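Local coordinates for protein ancestral D-type dye decolorizing peroxidase (Geotrichum candidum, PDB 7ANV) that probably uses a haem cofactor and hydrogen peroxide to oxidise dyes and other substrates, as a D-type dye-decolorizing peroxidase, at residues K39-I42 and P43-T47; S421-N424 and P425-P428. One frame throughout, in Å; residues are numbered along the deposited sequence. Where two conformers were deposited one is given.

In the fold
Contact 1 (39-47) and contact 2 (421-428) lie on opposite sides of the chain's centre, their own centres 51 Å apart and their nearest atoms about 38 Å apart. In chain order, contact 1 closes long before contact 2 opens. The first lies at the C-terminal part of helix 31-41 and leads into helix 48-59, within the N-terminal dimeric alpha+beta barrel domain, where it packs against strand 78-84, an outermost strand of a four-stranded antiparallel sheet. The second is a proline-rich turn on the surface, in the loop between helix 405-413 and strand 445-446. They share no strand or helix, and each shapes a local change of chain direction, one partly buried and one at the surface.

Contact 1: residues K39-I42 and P43-T47; sequences KQLI and PLITT
L41 and L44 are joined by a backbone hydrogen bond toward the C-terminal end of helix 31-41, where the chain takes on 3-10 character: L44 N donates to L41 O at 2.8 Å. One residue on, I45 N reaches I42 O at 3.0 Å with an N-H...O angle of 159°. I42 O also accepts a bond from a water, which donates again to I45 O at 2.7 Å. Two donors thus grip the I42 carbonyl oxygen, and the water ties the ends of the turn together.

P43 has no N-H to give, so it cannot donate to a preceding carbonyl; its ring lies against the last turn of the chain, with P43 CD 3.3 Å from Q40 O.

The apolar contacts centre on L41. Its chi1 of -178°, which sets CG anti to the backbone N, carries CG and CD2 to the end of the I45 side chain. There L41 CD2 meets I45 CD1 at 4.0 Å, the two side chains crossing at a slant. On another branch, L41 CD1 approaches L44 CD2 more loosely, at 4.3 Å.

L41 and L44 both rest on helix 151-164, while I45 joins L41 against I82 of strand 78-84. I42 touches helix 479-486, and T47 caps the start of helix 48-59 through Q50 N.

Contact 2: residues S421-N424 and P425-P428; sequences SKPN and PVTP. With SO4 (sulfate ion), chain E.
A type I beta turn from P423 to V426 folds the chain back, closed by V426 N donating to P423 O at 3.0 Å with an N-H...O angle of 162°. P425, at the third position of the turn, spends no N-H there, since its nitrogen belongs to the ring.

Two side chains lie along one flank of the turn: P423 and V426 run side by side and point the same way, with ring atom CD of P423 4.1 Å from CG2 of V426. The P423 ring also touches P425, CB of P423 to CD of P425 at 4.0 Å.

K422 reaches across the turn. With CG set between the backbone N and the carbonyl carbon (chi1 78°), the chain runs extended until it bends at the last torsion, which brings NZ to V426 O at 2.7 Å, nearly in line with the carbonyl bond. A weak second bond goes from NZ to P423 O at 3.4 Å. Farther back, K422 CD lies 3.6 Å from CD of P428, the lysine chain crossing the proline ring at about a right angle. With the lysine replaced by alanine, V426 O would probably lose its ammonium donor and the P428 ring its aliphatic cover.

N424 is exposed, and its ND2 donates to O2 of a sulfate at 3.0 Å; the ion probably comes from the crystallisation liquor.

T427 and P428 fasten this loop after helix 405-413 by hydrogen bonds to S447, and K422 rests on F339.

The lysine's aliphatic part therefore serves as packing, while its ammonium group is anchored on V426 O, with a weak additional bond to P423 O, in a proline-rich loop poor in backbone donors. The positive charge would be expected to polarise chiefly V426 O.

Contact 1: residues K39-I42 and P43-T47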
loop_
_atom_site.group_PDB
_atom_site.type_symbol
_atom_site.label_atom_id
_atom_site.label_comp_id
_atom_site.label_asym_id
_atom_site.label_seq_id
_atom_site.Cartn_x
_atom_site.Cartn_y
_atom_site.Cartn_z
ATOM N N LYS A 39 10.020 -27.310 0.312
ATOM C CA LYS A 39 10.290 -27.917 1.641
ATOM C C LYS A 39 11.568 -27.304 2.248
ATOM O O LYS A 39 11.619 -27.080 3.468
ATOM C CB LYS A 39 10.385 -29.432 1.524
ATOM C CG LYS A 39 10.175 -30.148 2.841
ATOM C CD LYS A 39 10.160 -31.677 2.791
ATOM C CE LYS A 39 9.469 -32.219 4.033
ATOM N NZ LYS A 39 9.633 -33.685 4.213
ATOM N N GLN A 40 12.563 -27.026 1.407
ATOM C CA GLN A 40 13.861 -26.452 1.816
ATOM C C GLN A 40 13.740 -24.936 2.004
ATOM O O GLN A 40 14.529 -24.396 2.787
ATOM C CB GLN A 40 14.932 -26.832 0.796
ATOM C CG GLN A 40 14.951 -28.327 0.512
ATOM C CD GLN A 40 15.248 -29.093 1.770
ATOM O OE1 GLN A 40 16.120 -28.700 2.546
ATOM N NE2 GLN A 40 14.510 -30.171 2.001
ATOM N N LEU A 41 12.763 -24.275 1.386
ATOM C CA LEU A 41 12.566 -22.819 1.618
ATOM C C LEU A 41 11.904 -22.589 2.982
ATOM O O LEU A 41 12.141 -21.555 3.586
ATOM C CB LEU A 41 11.731 -22.203 0.499
ATOM C CG LEU A 41 11.507 -20.699 0.632
ATOM C CD1 LEU A 41 12.803 -19.937 0.418
ATOM C CD2 LEU A 41 10.421 -20.202 -0.328
ATOM N N ILE A 42 11.026 -23.476 3.410
ATOM C CA ILE A 42 10.175 -23.211 4.604
ATOM C C ILE A 42 10.998 -22.759 5.811
ATOM O O ILE A 42 10.600 -21.808 6.493
ATOM C CB ILE A 42 9.216 -24.377 4.873
ATOM C CG1 ILE A 42 8.182 -24.392 3.745
ATOM C CG2 ILE A 42 8.541 -24.208 6.225
ATOM C CD1 ILE A 42 7.304 -25.603 3.699
ATOM N N PRO A 43 12.143 -23.386 6.161
ATOM C CA PRO A 43 12.938 -22.909 7.296
ATOM C C PRO A 43 13.446 -21.470 7.166
ATOM O O PRO A 43 13.785 -20.910 8.153
ATOM C CB PRO A 43 14.173 -23.830 7.309
ATOM C CG PRO A 43 13.693 -25.093 6.603
ATOM C CD PRO A 43 12.691 -24.623 5.573
ATOM N N LEU A 44 13.486 -20.902 5.969
ATOM C CA LEU A 44 13.984 -19.519 5.709
ATOM C C LEU A 44 12.838 -18.529 5.877
ATOM O O LEU A 44 13.128 -17.319 5.929
ATOM C CB LEU A 44 14.539 -19.390 4.292
ATOM C CG LEU A 44 15.963 -19.900 4.066
ATOM C CD1 LEU A 44 16.072 -21.368 4.329
ATOM C CD2 LEU A 44 16.416 -19.592 2.659
ATOM N N ILE A 45 11.591 -18.996 5.897
ATOM C CA ILE A 45 10.420 -18.069 5.868
ATOM C C ILE A 45 10.330 -17.423 7.255
ATOM O O ILE A 45 10.231 -18.134 8.250
ATOM C CB ILE A 45 9.102 -18.758 5.462
ATOM C CG1 ILE A 45 9.160 -19.337 4.051
ATOM C CG2 ILE A 45 7.916 -17.790 5.607
ATOM C CD1 ILE A 45 9.337 -18.305 2.971
ATOM N N THR A 46 10.335 -16.100 7.288
ATOM C CA THR A 46 10.274 -15.291 8.518
ATOM C C THR A 46 8.827 -15.184 8.983
ATOM O O THR A 46 7.989 -14.679 8.211
ATOM C CB THR A 46 10.827 -13.894 8.269
ATOM O OG1 THR A 46 12.090 -14.017 7.594
ATOM C CG2 THR A 46 11.004 -13.125 9.546
ATOM N N THR A 47 8.572 -15.668 10.177
ATOM C CA THR A 47 7.214 -15.612 10.774
ATOM C C THR A 47 7.060 -14.305 11.534
ATOM O O THR A 47 8.082 -13.652 11.845
ATOM C CB THR A 47 6.971 -16.765 11.735
ATOM O OG1 THR A 47 7.897 -16.656 12.826
ATOM C CG2 THR A 47 7.111 -18.081 11.032
HETATM O O HOH W 1 9.460 -20.653 8.640
#

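Contact 2: residues S421-N424 and P425-P428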
loop_
_atom_site.group_PDB
_atom_site.type_symbol
_atom_site.label_atom_id
_atom_site.label_comp_id
_atom_site.label_asym_id
_atom_site.label_seq_id
_atom_site.Cartn_x
_atom_site.Cartn_y
_atom_site.Cartn_z
ATOM N N SER A 421 -21.803 11.346 3.690
ATOM C CA SER A 421 -22.006 12.132 4.931
ATOM C C SER A 421 -21.749 13.621 4.650
ATOM O O SER A 421 -22.130 14.479 5.466
ATOM C CB SER A 421 -21.112 11.611 6.006
ATOM O OG SER A 421 -19.807 11.519 5.493
ATOM N N LYS A 422 -21.129 13.944 3.514
ATOM C CA LYS A 422 -20.888 15.366 3.127
ATOM C C LYS A 422 -22.214 16.086 2.901
ATOM O O LYS A 422 -23.260 15.484 2.671
ATOM C CB LYS A 422 -20.033 15.376 1.854
ATOM C CG LYS A 422 -20.871 15.077 0.612
ATOM C CD LYS A 422 -20.157 14.989 -0.716
ATOM C CE LYS A 422 -21.071 14.492 -1.808
ATOM N NZ LYS A 422 -22.244 15.385 -2.016
ATOM N N PRO A 423 -22.219 17.443 2.911
ATOM C CA PRO A 423 -23.377 18.207 2.506
ATOM C C PRO A 423 -23.677 17.931 1.038
ATOM O O PRO A 423 -22.766 17.855 0.217
ATOM C CB PRO A 423 -22.992 19.682 2.745
ATOM C CG PRO A 423 -21.859 19.586 3.747
ATOM C CD PRO A 423 -21.128 18.322 3.376
ATOM N N ASN A 424 -24.963 17.845 0.726
ATOM C CA ASN A 424 -25.381 17.530 -0.670
ATOM C C ASN A 424 -24.722 18.442 -1.706
ATOM O O ASN A 424 -24.381 17.926 -2.782
ATOM C CB ASN A 424 -26.888 17.497 -0.847
ATOM C CG ASN A 424 -27.513 16.323 -0.136
ATOM O OD1 ASN A 424 -26.859 15.320 0.091
ATOM N ND2 ASN A 424 -28.784 16.452 0.182
ATOM N N PRO A 425 -24.604 19.785 -1.529
ATOM C CA PRO A 425 -23.981 20.632 -2.561
ATOM C C PRO A 425 -22.492 20.402 -2.817
ATOM O O PRO A 425 -21.977 20.944 -3.817
ATOM C CB PRO A 425 -24.197 22.074 -2.051
ATOM C CG PRO A 425 -25.381 21.943 -1.126
ATOM C CD PRO A 425 -25.167 20.592 -0.440
ATOM N N VAL A 426 -21.810 19.635 -1.952
ATOM C CA VAL A 426 -20.337 19.487 -2.064
ATOM C C VAL A 426 -19.998 18.370 -3.049
ATOM O O VAL A 426 -20.588 17.297 -2.949
ATOM C CB VAL A 426 -19.705 19.299 -0.680
ATOM C CG1 VAL A 426 -18.230 18.904 -0.769
ATOM C CG2 VAL A 426 -19.893 20.576 0.127
ATOM N N THR A 427 -19.085 18.612 -3.988
ATOM C CA THR A 427 -18.452 17.544 -4.815
ATOM C C THR A 427 -16.959 17.479 -4.513
ATOM O O THR A 427 -16.189 18.257 -5.071
ATOM C CB THR A 427 -18.676 17.753 -6.316
ATOM O OG1 THR A 427 -20.083 17.849 -6.487
ATOM C CG2 THR A 427 -18.104 16.632 -7.155
ATOM N N PRO A 428 -16.531 16.565 -3.618
ATOM C CA PRO A 428 -15.130 16.448 -3.192
ATOM C C PRO A 428 -14.110 16.286 -4.320
ATOM O O PRO A 428 -13.061 16.928 -4.283
ATOM C CB PRO A 428 -15.156 15.182 -2.338
ATOM C CG PRO A 428 -16.528 15.195 -1.733
ATOM C CD PRO A 428 -17.401 15.613 -2.901
HETATM S S SO4 E . -29.447 20.395 0.243
HETATM O O1 SO4 E . -30.374 21.384 0.760
HETATM O O2 SO4 E . -30.081 19.102 0.231
HETATM O O3 SO4 E . -28.289 20.341 1.124
HETATM O O4 SO4 E . -29.091 20.817 -1.081
#